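Local coordinates for protein pectate lyase (Bacillus, PDB 3VMV) that probably cleaves the polygalacturonate chains of pectin by beta-elimination, as a secreted pectate lyase of polysaccharide lyase family 1, at residues I123-D128 against V156-N161; A162-V167 against P191-Y196; D215-N220 against Y302-Q307; I231-G236 against G275-R280. All coordinates share one frame; numbering follows the deposited sequence.

Following the chain from its N terminus, contact 1 closes the first loop, 123-128 meeting 156-161 after one circuit of the parallel beta-helix. The chain runs straight on into contact 2, where 162-167 meets 191-196 one turn later. The two contacts touch through Met158, whose SD and CE reach Ile194 and Val167. Contact 3 closes the longest loop, bringing the C-terminal loop 302-307 back onto strand 215-219, which neighbours strand 192-197 of contact 2; Thr195 and Tyr302 probably share a hydrogen bond there. Contact 4 (231-236 with 275-280) is nested inside that loop and touches contact 3 where Ile231 packs on Met218.

Contact 1: residues I123-D128 against V156-N161; sequences IEVTDD and VDMKRN
Glu124 sends CG anti to its own nitrogen (chi1 169°), and Lys159 runs extended beyond CG, which brings the two side chains across each other at about a right angle. Lys159 NZ meets Glu124 OE1 at 2.8 Å in a salt bridge, nearly in line with the C-O bond. Beneath it, strands 123-126 and 156-158 pair in parallel, their axes 4.8 Å apart and 9° from alignment. Asp157 N bonds to Ile123 O, Val125 N to Asp157 O at 2.8 Å, and Lys159 N to Val125 O at 2.9 Å. The other sheet face is apolar: Val125 CB lies 4.1 Å from Met158 CG, and Ile165 touches both residues. Past the strands, Asp128 N donates to Arg160 O at 2.9 Å. Thr126 OG1 lies alongside Arg160 CB at 3.6 Å. An alanine in place of Lys159 would remove the ammonium and is likely to leave the buried Glu124 carboxylate without this counter-charge, with Glu119 close by. Neighbouring turns of the parallel beta-helix are thus joined by backbone bonds between the strands, by an ion pair on the Glu124 face and by hydrocarbon packing on the Val125 face, the charge of Lys159 probably offsetting the two glutamates.

Contact 2: residues A162-V167 against P191-Y196; sequences AEYITV and PDKITY
Ile165 and Ile194 lie alongside each other, and the bump is the Ile194 CD1 methyl. A chi2 of -67° folds it toward the neighbouring strand, against CB, CG1 and CD1 of Ile165, the two CD1 atoms 3.6 Å apart. Two residues on, Tyr196 lies alongside Val167, CD1 3.6 Å from Val167 CB and near both methyls. Met158 borders all four side chains. On the other face Thr166 OG1, hydrogen-bonded to Gln5 O, rests 3.8 Å from Thr195 CB. At the corner near Tyr164, Lys193 lays its CD 3.4 Å from Tyr164 CE1, then bends at chi4 (69°): NZ meets Glu163 OE2 at 2.5 Å nearly along its C-O bond, and Asp192 OD1 at 3.0 Å from above the carboxylate plane. Water 1 donates to both oxygens, closing the salt-bridge network, while Asp192 OD2 takes Asp215 N. A methionine in place of Lys193 would lack the ammonium and would probably leave the two nearby carboxylates without the charge between them. The backbones stay in register, Val167 N bonding to Thr195 O at 2.8 Å. Aliphatic and aromatic side chains stacked inward from successive turns, with polar ones on the opposite face, are typical of the parallel beta-helix of pectate lyases.

Contact 3: residues D215-N220 against Y302-Q307; sequences DVHMFN and YSYQVQ
Tyr302 OH is gripped by His217 ND1 at 2.6 Å and also by Thr195 OG1. The hydroxyl approaches at the edge of the imidazole, near its plane; either partner of the His217 pair could donate. This joins the parallel beta-helix, through strand 215-219, to the loop 302-307 leading into helix 309-319. His217 CG stands anti to the backbone nitrogen (chi1 -177°), extending the ring from its strand toward the loop. Its NE2 bonds to Glu242, so both ring nitrogens have partners and the rotation of the imidazole is likely to be fixed. An aromatic cluster grows from it. The edge of His217 points at the face of Tyr304 in a T-shaped pair, ring centroids 4.7 Å apart and planes at 71°, with CE1 over the middle of the phenol ring. Tyr304 in turn sets CD1 over the centre of one face of Phe219, 4.2 Å from Phe219 CZ, although those two planes meet obliquely at 42°. Phe219 is also stacked with His197, from the preceding turn of the beta-helix. Farther along the loop, Val306 crosses the Phe219 ring at a slant, its CG2 lying 3.9 Å from Phe219 CD1, while Gln305 O lies 3.4 Å from Phe219 CE1.

Contact 4: residues I231-G236 against G275-R280; sequences INSRVG and GYWNLR. With SO4 (sulfate ion), chain C.
Ser233 CB rests against the edge of the Trp277 indole, near its plane, 3.7 Å from Trp277 CE3. From there OG turns anti to the serine nitrogen (chi1 -174°) and donates to Tyr276 O at 3.0 Å, coming from above the carbonyl plane. The backbone oxygen of Ser233 takes Gly275 N at 2.8 Å, with the donor 49° out of that carbonyl's plane. These two bonds hold the start of 275-280 against the end of strand 231-234. Gly275 has no side chain, which lets it fit closely: a CB there would fall 2.3 Å from Ser233 OG. Beyond it, the rim of Tyr276 puts CE2 4.1 Å from Gly236 CA. On the other side of the strand, Arg234 grips a sulfate, probably from the crystallisation liquor, NH1 bonding to O1 at 2.9 Å and NH2 to O4 at 2.8 Å; Arg212 lies close by. The contact packs strand 231-234 against the approach to strand 276-280, which pairs with strand 238-242, so it joins different faces of the parallel beta-helix, the fold of polysaccharide lyase family 1.

Contact 1: residues I123-D128 against V156-N161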
loop_
_atom_site.group_PDB
_atom_site.type_symbol
_atom_site.label_atom_id
_atom_site.label_comp_id
_atom_site.label_asym_id
_atom_site.label_seq_id
_atom_site.Cartn_x
_atom_site.Cartn_y
_atom_site.Cartn_z
ATOM N N ILE A 123 -0.087 -5.488 4.768
ATOM C CA ILE A 123 1.239 -4.912 4.975
ATOM C C ILE A 123 1.087 -3.634 5.764
ATOM O O ILE A 123 0.430 -2.697 5.321
ATOM C CB ILE A 123 1.962 -4.604 3.670
ATOM C CG1 ILE A 123 2.048 -5.861 2.815
ATOM C CG2 ILE A 123 3.394 -4.084 3.967
ATOM C CD1 ILE A 123 2.731 -5.638 1.420
ATOM N N GLU A 124 1.697 -3.591 6.948
ATOM C CA GLU A 124 1.767 -2.385 7.748
ATOM C C GLU A 124 3.152 -1.799 7.641
ATOM O O GLU A 124 4.127 -2.501 7.931
ATOM C CB GLU A 124 1.432 -2.679 9.219
ATOM C CG GLU A 124 1.791 -1.434 10.108
ATOM C CD GLU A 124 1.118 -1.332 11.485
ATOM O OE1 GLU A 124 -0.081 -0.950 11.580
ATOM O OE2 GLU A 124 1.814 -1.569 12.500
ATOM N N VAL A 125 3.266 -0.529 7.239
ATOM C CA VAL A 125 4.570 0.097 7.088
ATOM C C VAL A 125 4.643 1.226 8.122
ATOM O O VAL A 125 3.877 2.172 8.041
ATOM C CB VAL A 125 4.744 0.659 5.666
ATOM C CG1 VAL A 125 6.098 1.279 5.508
ATOM C CG2 VAL A 125 4.496 -0.420 4.580
ATOM N N THR A 126 5.539 1.127 9.110
ATOM C CA THR A 126 5.422 1.969 10.284
ATOM C C THR A 126 6.758 2.241 10.930
ATOM O O THR A 126 7.813 1.853 10.405
ATOM C CB THR A 126 4.404 1.336 11.274
ATOM O OG1 THR A 126 4.075 2.282 12.294
ATOM C CG2 THR A 126 4.922 0.017 11.889
ATOM N N ASP A 127 6.727 2.970 12.044
ATOM C CA ASP A 127 7.917 3.258 12.838
ATOM C C ASP A 127 9.094 3.738 11.999
ATOM O O ASP A 127 10.187 3.178 12.092
ATOM C CB ASP A 127 8.347 2.027 13.674
ATOM C CG ASP A 127 7.211 1.493 14.571
ATOM O OD1 ASP A 127 6.426 2.309 15.100
ATOM O OD2 ASP A 127 7.095 0.268 14.729
ATOM N N ASP A 128 8.859 4.773 11.207
ATOM C CA ASP A 128 9.918 5.485 10.511
ATOM C C ASP A 128 10.598 4.705 9.401
ATOM O O ASP A 128 11.706 5.057 8.999
ATOM C CB ASP A 128 10.946 6.016 11.519
ATOM C CG ASP A 128 10.323 6.975 12.522
ATOM O OD1 ASP A 128 10.313 8.187 12.234
ATOM O OD2 ASP A 128 9.860 6.523 13.591
ATOM N N VAL A 156 -3.069 -2.230 2.853
ATOM C CA VAL A 156 -1.723 -1.654 3.005
ATOM C C VAL A 156 -1.830 -0.346 3.736
ATOM O O VAL A 156 -2.478 0.606 3.239
ATOM C CB VAL A 156 -0.985 -1.392 1.661
ATOM C CG1 VAL A 156 0.324 -0.587 1.913
ATOM C CG2 VAL A 156 -0.675 -2.732 0.949
ATOM N N ASP A 157 -1.290 -0.298 4.965
ATOM C CA ASP A 157 -1.388 0.891 5.807
ATOM C C ASP A 157 -0.014 1.436 6.090
ATOM O O ASP A 157 0.923 0.675 6.341
ATOM C CB ASP A 157 -2.060 0.605 7.161
ATOM C CG ASP A 157 -3.549 0.293 7.054
ATOM O OD1 ASP A 157 -4.179 0.549 6.017
ATOM O OD2 ASP A 157 -4.116 -0.241 8.062
ATOM N N MET A 158 0.102 2.763 6.076
ATOM C CA MET A 158 1.365 3.445 6.373
ATOM C C MET A 158 1.145 4.405 7.512
ATOM O O MET A 158 0.153 5.160 7.515
ATOM C CB MET A 158 1.835 4.200 5.109
ATOM C CG MET A 158 2.010 3.204 3.932
ATOM S SD MET A 158 2.286 4.191 2.477
ATOM C CE MET A 158 1.985 2.889 1.247
ATOM N N LYS A 159 2.066 4.386 8.466
ATOM C CA LYS A 159 1.910 5.146 9.704
ATOM C C LYS A 159 3.251 5.636 10.212
ATOM O O LYS A 159 4.318 5.121 9.819
ATOM C CB LYS A 159 1.328 4.231 10.814
ATOM C CG LYS A 159 0.011 3.543 10.456
ATOM C CD LYS A 159 -0.457 2.588 11.590
ATOM C CE LYS A 159 -1.734 1.832 11.186
ATOM N NZ LYS A 159 -2.121 0.832 12.246
ATOM N N ARG A 160 3.183 6.577 11.161
ATOM C CA ARG A 160 4.326 6.897 12.026
ATOM C C ARG A 160 5.582 7.204 11.202
ATOM O O ARG A 160 6.634 6.577 11.351
ATOM C CB ARG A 160 4.562 5.777 13.058
ATOM C CG ARG A 160 3.351 5.669 14.016
ATOM C CD ARG A 160 3.626 4.685 15.131
ATOM N NE ARG A 160 2.577 4.818 16.147
ATOM C CZ ARG A 160 2.606 5.651 17.187
ATOM N NH1 ARG A 160 3.646 6.450 17.397
ATOM N NH2 ARG A 160 1.576 5.683 18.023
ATOM N N ASN A 161 5.450 8.213 10.348
ATOM C CA ASN A 161 6.589 8.784 9.634
ATOM C C ASN A 161 7.256 7.898 8.586
ATOM O O ASN A 161 8.374 8.190 8.179
ATOM C CB ASN A 161 7.623 9.273 10.639
ATOM C CG ASN A 161 7.045 10.302 11.543
ATOM O OD1 ASN A 161 6.689 11.394 11.097
ATOM N ND2 ASN A 161 6.888 9.948 12.810
#

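Contact 2: residues A162-V167 against P191-Y196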
loop_
_atom_site.group_PDB
_atom_site.type_symbol
_atom_site.label_atom_id
_atom_site.label_comp_id
_atom_site.label_asym_id
_atom_site.label_seq_id
_atom_site.Cartn_x
_atom_site.Cartn_y
_atom_site.Cartn_z
ATOM N N ALA A 162 6.537 6.893 8.094
ATOM C CA ALA A 162 6.988 6.110 6.945
ATOM C C ALA A 162 7.118 7.070 5.766
ATOM O O ALA A 162 6.274 7.945 5.586
ATOM C CB ALA A 162 5.944 5.019 6.609
ATOM N N GLU A 163 8.148 6.906 4.937
ATOM C CA GLU A 163 8.425 7.906 3.902
ATOM C C GLU A 163 9.110 7.230 2.740
ATOM O O GLU A 163 9.885 6.278 2.942
ATOM C CB GLU A 163 9.378 8.991 4.450
ATOM C CG GLU A 163 9.467 10.252 3.618
ATOM C CD GLU A 163 10.185 11.369 4.394
ATOM O OE1 GLU A 163 10.773 11.057 5.444
ATOM O OE2 GLU A 163 10.170 12.538 3.971
ATOM N N TYR A 164 8.891 7.765 1.530
ATOM C CA TYR A 164 9.564 7.301 0.310
ATOM C C TYR A 164 9.101 5.894 -0.035
ATOM O O TYR A 164 9.876 4.927 -0.001
ATOM C CB TYR A 164 11.127 7.388 0.411
ATOM C CG TYR A 164 11.651 8.797 0.600
ATOM C CD1 TYR A 164 11.615 9.710 -0.433
ATOM C CD2 TYR A 164 12.188 9.198 1.829
ATOM C CE1 TYR A 164 12.076 11.006 -0.250
ATOM C CE2 TYR A 164 12.664 10.475 2.015
ATOM C CZ TYR A 164 12.597 11.360 0.970
ATOM O OH TYR A 164 13.061 12.639 1.138
ATOM N N ILE A 165 7.816 5.771 -0.365
ATOM C CA ILE A 165 7.177 4.467 -0.516
ATOM C C ILE A 165 6.496 4.443 -1.876
ATOM O O ILE A 165 5.844 5.437 -2.240
ATOM C CB ILE A 165 6.141 4.274 0.581
ATOM C CG1 ILE A 165 6.791 4.566 1.939
ATOM C CG2 ILE A 165 5.516 2.857 0.494
ATOM C CD1 ILE A 165 5.898 4.438 3.115
ATOM N N THR A 166 6.681 3.354 -2.633
ATOM C CA THR A 166 5.965 3.177 -3.902
ATOM C C THR A 166 5.169 1.900 -3.865
ATOM O O THR A 166 5.718 0.850 -3.536
ATOM C CB THR A 166 6.929 3.148 -5.072
ATOM O OG1 THR A 166 7.493 4.449 -5.257
ATOM C CG2 THR A 166 6.206 2.783 -6.381
ATOM N N VAL A 167 3.897 2.012 -4.215
ATOM C CA VAL A 167 2.954 0.914 -4.245
ATOM C C VAL A 167 2.519 0.817 -5.708
ATOM O O VAL A 167 1.802 1.704 -6.204
ATOM C CB VAL A 167 1.762 1.279 -3.378
ATOM C CG1 VAL A 167 0.646 0.211 -3.426
ATOM C CG2 VAL A 167 2.251 1.481 -1.923
ATOM N N PRO A 191 3.104 9.924 7.880
ATOM C CA PRO A 191 3.949 9.561 6.747
ATOM C C PRO A 191 4.004 10.719 5.743
ATOM O O PRO A 191 3.227 11.687 5.805
ATOM C CB PRO A 191 3.189 8.389 6.107
ATOM C CG PRO A 191 2.300 7.827 7.245
ATOM C CD PRO A 191 1.876 9.118 7.947
ATOM N N ASP A 192 4.877 10.552 4.740
ATOM C CA ASP A 192 4.953 11.486 3.628
ATOM C C ASP A 192 5.566 10.789 2.436
ATOM O O ASP A 192 6.271 9.797 2.592
ATOM C CB ASP A 192 5.839 12.663 4.002
ATOM C CG ASP A 192 5.624 13.887 3.122
ATOM O OD1 ASP A 192 6.518 14.776 3.087
ATOM O OD2 ASP A 192 4.577 14.030 2.463
ATOM N N LYS A 193 5.319 11.337 1.242
ATOM C CA LYS A 193 6.044 10.952 0.025
ATOM C C LYS A 193 5.745 9.488 -0.401
ATOM O O LYS A 193 6.596 8.555 -0.335
ATOM C CB LYS A 193 7.538 11.261 0.142
ATOM C CG LYS A 193 7.807 12.748 0.402
ATOM C CD LYS A 193 9.314 12.946 0.418
ATOM C CE LYS A 193 9.687 14.293 0.988
ATOM N NZ LYS A 193 9.382 14.359 2.447
ATOM N N ILE A 194 4.484 9.296 -0.795
ATOM C CA ILE A 194 3.979 7.981 -1.250
ATOM C C ILE A 194 3.496 8.085 -2.704
ATOM O O ILE A 194 2.738 8.992 -3.030
ATOM C CB ILE A 194 2.751 7.570 -0.406
ATOM C CG1 ILE A 194 2.914 7.971 1.072
ATOM C CG2 ILE A 194 2.368 6.090 -0.604
ATOM C CD1 ILE A 194 4.049 7.196 1.802
ATOM N N THR A 195 3.882 7.122 -3.535
ATOM C CA THR A 195 3.388 7.008 -4.908
ATOM C C THR A 195 2.560 5.739 -5.015
ATOM O O THR A 195 3.023 4.660 -4.605
ATOM C CB THR A 195 4.604 6.841 -5.847
ATOM O OG1 THR A 195 5.440 7.993 -5.739
ATOM C CG2 THR A 195 4.161 6.653 -7.320
ATOM N N TYR A 196 1.406 5.840 -5.667
ATOM C CA TYR A 196 0.634 4.677 -6.062
ATOM C C TYR A 196 0.467 4.723 -7.572
ATOM O O TYR A 196 -0.069 5.694 -8.095
ATOM C CB TYR A 196 -0.763 4.712 -5.449
ATOM C CG TYR A 196 -0.830 4.717 -3.946
ATOM C CD1 TYR A 196 -1.029 3.549 -3.236
ATOM C CD2 TYR A 196 -0.719 5.898 -3.231
ATOM C CE1 TYR A 196 -1.105 3.582 -1.832
ATOM C CE2 TYR A 196 -0.795 5.917 -1.823
ATOM C CZ TYR A 196 -1.000 4.740 -1.159
ATOM O OH TYR A 196 -1.054 4.789 0.234
HETATM O O HOH W 1 8.664 14.739 4.882
#

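Contact 3: residues D215-N220 against Y302-Q307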
loop_
_atom_site.group_PDB
_atom_site.type_symbol
_atom_site.label_atom_id
_atom_site.label_comp_id
_atom_site.label_asym_id
_atom_site.label_seq_id
_atom_site.Cartn_x
_atom_site.Cartn_y
_atom_site.Cartn_z
ATOM N N ASP A 215 2.007 14.171 1.292
ATOM C CA ASP A 215 2.041 14.353 -0.167
ATOM C C ASP A 215 2.095 12.980 -0.847
ATOM O O ASP A 215 2.950 12.103 -0.527
ATOM C CB ASP A 215 3.274 15.166 -0.554
ATOM C CG ASP A 215 3.182 16.637 -0.094
ATOM O OD1 ASP A 215 2.068 17.112 0.150
ATOM O OD2 ASP A 215 4.250 17.285 0.054
ATOM N N VAL A 216 1.175 12.809 -1.803
ATOM C CA VAL A 216 0.937 11.535 -2.466
ATOM C C VAL A 216 0.706 11.763 -3.960
ATOM O O VAL A 216 0.041 12.729 -4.337
ATOM C CB VAL A 216 -0.299 10.873 -1.849
ATOM C CG1 VAL A 216 -0.653 9.605 -2.568
ATOM C CG2 VAL A 216 -0.069 10.626 -0.361
ATOM N N HIS A 217 1.266 10.902 -4.805
ATOM C CA HIS A 217 0.986 10.905 -6.244
ATOM C C HIS A 217 0.288 9.600 -6.585
ATOM O O HIS A 217 0.819 8.539 -6.274
ATOM C CB HIS A 217 2.313 11.034 -6.969
ATOM C CG HIS A 217 2.243 11.130 -8.470
ATOM N ND1 HIS A 217 3.326 10.772 -9.242
ATOM C CD2 HIS A 217 1.286 11.561 -9.323
ATOM C CE1 HIS A 217 3.044 11.005 -10.519
ATOM N NE2 HIS A 217 1.810 11.467 -10.600
ATOM N N MET A 218 -0.888 9.682 -7.197
ATOM C CA MET A 218 -1.574 8.505 -7.716
ATOM C C MET A 218 -1.732 8.657 -9.217
ATOM O O MET A 218 -2.432 9.590 -9.664
ATOM C CB MET A 218 -2.945 8.366 -7.083
ATOM C CG MET A 218 -2.885 8.396 -5.568
ATOM S SD MET A 218 -4.451 7.883 -4.804
ATOM C CE MET A 218 -4.422 6.104 -5.000
ATOM N N PHE A 219 -1.042 7.793 -9.964
ATOM C CA PHE A 219 -1.211 7.827 -11.419
ATOM C C PHE A 219 -1.439 6.470 -12.037
ATOM O O PHE A 219 -0.893 5.455 -11.586
ATOM C CB PHE A 219 -0.050 8.585 -12.123
ATOM C CG PHE A 219 1.320 7.904 -12.045
ATOM C CD1 PHE A 219 1.784 7.138 -13.117
ATOM C CD2 PHE A 219 2.146 8.078 -10.944
ATOM C CE1 PHE A 219 3.043 6.555 -13.117
ATOM C CE2 PHE A 219 3.421 7.469 -10.908
ATOM C CZ PHE A 219 3.876 6.710 -12.002
ATOM N N ASN A 220 -2.263 6.443 -13.094
ATOM C CA ASN A 220 -2.410 5.229 -13.896
ATOM C C ASN A 220 -2.941 4.059 -13.093
ATOM O O ASN A 220 -2.646 2.923 -13.447
ATOM C CB ASN A 220 -1.088 4.829 -14.588
ATOM C CG ASN A 220 -0.722 5.758 -15.761
ATOM O OD1 ASN A 220 -1.535 6.621 -16.247
ATOM N ND2 ASN A 220 0.484 5.609 -16.216
ATOM N N TYR A 302 9.810 14.221 -8.767
ATOM C CA TYR A 302 10.620 13.207 -9.406
ATOM C C TYR A 302 10.211 13.050 -10.872
ATOM O O TYR A 302 9.120 13.460 -11.256
ATOM C CB TYR A 302 10.523 11.842 -8.671
ATOM C CG TYR A 302 9.097 11.355 -8.398
ATOM C CD1 TYR A 302 8.255 10.968 -9.441
ATOM C CD2 TYR A 302 8.588 11.315 -7.099
ATOM C CE1 TYR A 302 6.957 10.526 -9.200
ATOM C CE2 TYR A 302 7.272 10.864 -6.864
ATOM C CZ TYR A 302 6.491 10.464 -7.900
ATOM O OH TYR A 302 5.207 10.012 -7.634
ATOM N N SER A 303 11.109 12.445 -11.651
ATOM C CA SER A 303 10.820 12.081 -13.036
ATOM C C SER A 303 9.968 10.828 -13.060
ATOM O O SER A 303 10.133 9.957 -12.212
ATOM C CB SER A 303 12.147 11.813 -13.739
ATOM O OG SER A 303 12.991 12.962 -13.715
ATOM N N TYR A 304 9.110 10.695 -14.079
ATOM C CA TYR A 304 8.312 9.498 -14.205
ATOM C C TYR A 304 7.742 9.430 -15.625
ATOM O O TYR A 304 7.777 10.413 -16.378
ATOM C CB TYR A 304 7.196 9.430 -13.131
ATOM C CG TYR A 304 6.167 10.541 -13.231
ATOM C CD1 TYR A 304 4.937 10.338 -13.852
ATOM C CD2 TYR A 304 6.443 11.820 -12.714
ATOM C CE1 TYR A 304 4.002 11.355 -13.974
ATOM C CE2 TYR A 304 5.504 12.851 -12.802
ATOM C CZ TYR A 304 4.271 12.623 -13.449
ATOM O OH TYR A 304 3.374 13.658 -13.520
ATOM N N GLN A 305 7.252 8.253 -15.981
ATOM C CA GLN A 305 6.550 8.041 -17.242
ATOM C C GLN A 305 5.116 7.760 -16.928
ATOM O O GLN A 305 4.842 6.949 -16.008
ATOM C CB GLN A 305 7.175 6.847 -17.959
ATOM C CG GLN A 305 8.557 7.149 -18.451
ATOM C CD GLN A 305 8.537 8.072 -19.643
ATOM O OE1 GLN A 305 7.766 7.871 -20.588
ATOM N NE2 GLN A 305 9.385 9.102 -19.610
ATOM N N VAL A 306 4.215 8.389 -17.672
ATOM C CA VAL A 306 2.780 8.244 -17.382
ATOM C C VAL A 306 2.008 7.980 -18.665
ATOM O O VAL A 306 2.181 8.664 -19.677
ATOM C CB VAL A 306 2.259 9.457 -16.575
ATOM C CG1 VAL A 306 2.442 10.781 -17.335
ATOM C CG2 VAL A 306 0.780 9.262 -16.202
ATOM N N GLN A 307 1.207 6.919 -18.646
ATOM C CA GLN A 307 0.324 6.574 -19.776
ATOM C C GLN A 307 -0.967 7.380 -19.735
ATOM O O GLN A 307 -1.276 8.024 -18.748
ATOM C CB GLN A 307 -0.052 5.098 -19.680
ATOM C CG GLN A 307 1.121 4.135 -19.710
ATOM C CD GLN A 307 0.594 2.707 -19.600
ATOM O OE1 GLN A 307 0.133 2.296 -18.546
ATOM N NE2 GLN A 307 0.512 2.030 -20.717
#

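Contact 4: residues I231-G236 against G275-R280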
loop_
_atom_site.group_PDB
_atom_site.type_symbol
_atom_site.label_atom_id
_atom_site.label_comp_id
_atom_site.label_asym_id
_atom_site.label_seq_id
_atom_site.Cartn_x
_atom_site.Cartn_y
_atom_site.Cartn_z
ATOM N N ILE A 231 -10.503 8.158 -2.846
ATOM C CA ILE A 231 -9.407 8.981 -2.260
ATOM C C ILE A 231 -9.947 10.009 -1.261
ATOM O O ILE A 231 -10.794 10.835 -1.615
ATOM C CB ILE A 231 -8.695 9.726 -3.384
ATOM C CG1 ILE A 231 -8.175 8.757 -4.442
ATOM C CG2 ILE A 231 -7.525 10.573 -2.809
ATOM C CD1 ILE A 231 -7.752 9.454 -5.730
ATOM N N ASN A 232 -9.485 9.927 -0.000
ATOM C CA ASN A 232 -9.980 10.798 1.038
ATOM C C ASN A 232 -8.799 11.605 1.527
ATOM O O ASN A 232 -7.950 11.074 2.208
ATOM C CB ASN A 232 -10.567 9.959 2.168
ATOM C CG ASN A 232 -11.213 10.818 3.259
ATOM O OD1 ASN A 232 -11.271 12.046 3.158
ATOM N ND2 ASN A 232 -11.755 10.153 4.305
ATOM N N SER A 233 -8.766 12.893 1.164
ATOM C CA SER A 233 -7.637 13.742 1.481
ATOM C C SER A 233 -7.970 14.654 2.647
ATOM O O SER A 233 -8.899 15.480 2.550
ATOM C CB SER A 233 -7.271 14.566 0.230
ATOM O OG SER A 233 -6.079 15.312 0.428
ATOM N N ARG A 234 -7.198 14.506 3.736
ATOM C CA ARG A 234 -7.516 15.106 5.030
ATOM C C ARG A 234 -6.354 15.902 5.584
ATOM O O ARG A 234 -5.193 15.572 5.319
ATOM C CB ARG A 234 -7.863 13.972 6.034
ATOM C CG ARG A 234 -9.235 13.343 5.730
ATOM C CD ARG A 234 -9.370 11.917 6.217
ATOM N NE ARG A 234 -9.624 11.871 7.655
ATOM C CZ ARG A 234 -10.357 10.929 8.229
ATOM N NH1 ARG A 234 -10.530 10.971 9.543
ATOM N NH2 ARG A 234 -10.935 9.959 7.493
ATOM N N VAL A 235 -6.677 16.897 6.420
ATOM C CA VAL A 235 -5.690 17.676 7.213
ATOM C C VAL A 235 -4.431 18.014 6.441
ATOM O O VAL A 235 -3.300 17.691 6.826
ATOM C CB VAL A 235 -5.321 17.068 8.614
ATOM C CG1 VAL A 235 -6.469 17.296 9.591
ATOM C CG2 VAL A 235 -4.957 15.608 8.555
ATOM N N GLY A 236 -4.651 18.693 5.319
ATOM C CA GLY A 236 -3.527 19.270 4.595
ATOM C C GLY A 236 -2.761 18.307 3.702
ATOM O O GLY A 236 -1.734 18.700 3.138
ATOM N N GLY A 275 -7.979 18.030 3.198
ATOM C CA GLY A 275 -6.740 18.005 2.419
ATOM C C GLY A 275 -7.040 18.614 1.056
ATOM O O GLY A 275 -8.077 19.249 0.841
ATOM N N TYR A 276 -6.088 18.438 0.143
ATOM C CA TYR A 276 -6.159 19.049 -1.177
ATOM C C TYR A 276 -5.937 17.995 -2.262
ATOM O O TYR A 276 -5.394 16.892 -1.993
ATOM C CB TYR A 276 -5.053 20.091 -1.303
ATOM C CG TYR A 276 -5.100 21.222 -0.317
ATOM C CD1 TYR A 276 -5.772 22.398 -0.616
ATOM C CD2 TYR A 276 -4.463 21.106 0.907
ATOM C CE1 TYR A 276 -5.779 23.444 0.283
ATOM C CE2 TYR A 276 -4.478 22.131 1.811
ATOM C CZ TYR A 276 -5.145 23.294 1.491
ATOM O OH TYR A 276 -5.167 24.362 2.379
ATOM N N TRP A 277 -6.257 18.347 -3.506
ATOM C CA TRP A 277 -6.096 17.382 -4.625
ATOM C C TRP A 277 -5.843 18.172 -5.893
ATOM O O TRP A 277 -6.448 19.249 -6.126
ATOM C CB TRP A 277 -7.329 16.472 -4.795
ATOM C CG TRP A 277 -8.662 17.209 -4.581
ATOM C CD1 TRP A 277 -9.406 17.900 -5.513
ATOM C CD2 TRP A 277 -9.378 17.305 -3.343
ATOM N NE1 TRP A 277 -10.542 18.413 -4.924
ATOM C CE2 TRP A 277 -10.537 18.091 -3.585
ATOM C CE3 TRP A 277 -9.127 16.838 -2.044
ATOM C CZ2 TRP A 277 -11.464 18.397 -2.577
ATOM C CZ3 TRP A 277 -10.046 17.140 -1.031
ATOM C CH2 TRP A 277 -11.197 17.915 -1.301
ATOM N N ASN A 278 -4.949 17.658 -6.714
ATOM C CA ASN A 278 -4.691 18.245 -8.022
ATOM C C ASN A 278 -5.143 17.181 -9.027
ATOM O O ASN A 278 -4.638 16.055 -8.984
ATOM C CB ASN A 278 -3.200 18.539 -8.118
ATOM C CG ASN A 278 -2.822 19.147 -9.441
ATOM O OD1 ASN A 278 -3.697 19.477 -10.256
ATOM N ND2 ASN A 278 -1.522 19.319 -9.669
ATOM N N LEU A 279 -6.093 17.512 -9.895
ATOM C CA LEU A 279 -6.695 16.523 -10.782
ATOM C C LEU A 279 -6.267 16.824 -12.204
ATOM O O LEU A 279 -6.450 17.942 -12.694
ATOM C CB LEU A 279 -8.225 16.618 -10.683
ATOM C CG LEU A 279 -8.770 16.626 -9.238
ATOM C CD1 LEU A 279 -10.310 16.720 -9.194
ATOM C CD2 LEU A 279 -8.317 15.435 -8.445
ATOM N N ARG A 280 -5.750 15.815 -12.891
ATOM C CA ARG A 280 -5.443 15.976 -14.306
ATOM C C ARG A 280 -5.616 14.670 -15.064
ATOM O O ARG A 280 -5.105 13.606 -14.631
ATOM C CB ARG A 280 -4.003 16.441 -14.407
ATOM C CG ARG A 280 -3.448 16.578 -15.779
ATOM C CD ARG A 280 -2.036 17.174 -15.637
ATOM N NE ARG A 280 -1.277 17.204 -16.891
ATOM C CZ ARG A 280 -1.386 18.158 -17.815
ATOM N NH1 ARG A 280 -2.244 19.158 -17.648
ATOM N NH2 ARG A 280 -0.651 18.100 -18.921
HETATM S S SO4 C . -12.090 7.351 9.897
HETATM O O1 SO4 C . -11.459 8.486 10.613
HETATM O O2 SO4 C . -11.181 6.202 9.941
HETATM O O3 SO4 C . -13.367 7.030 10.534
HETATM O O4 SO4 C . -12.315 7.692 8.480
#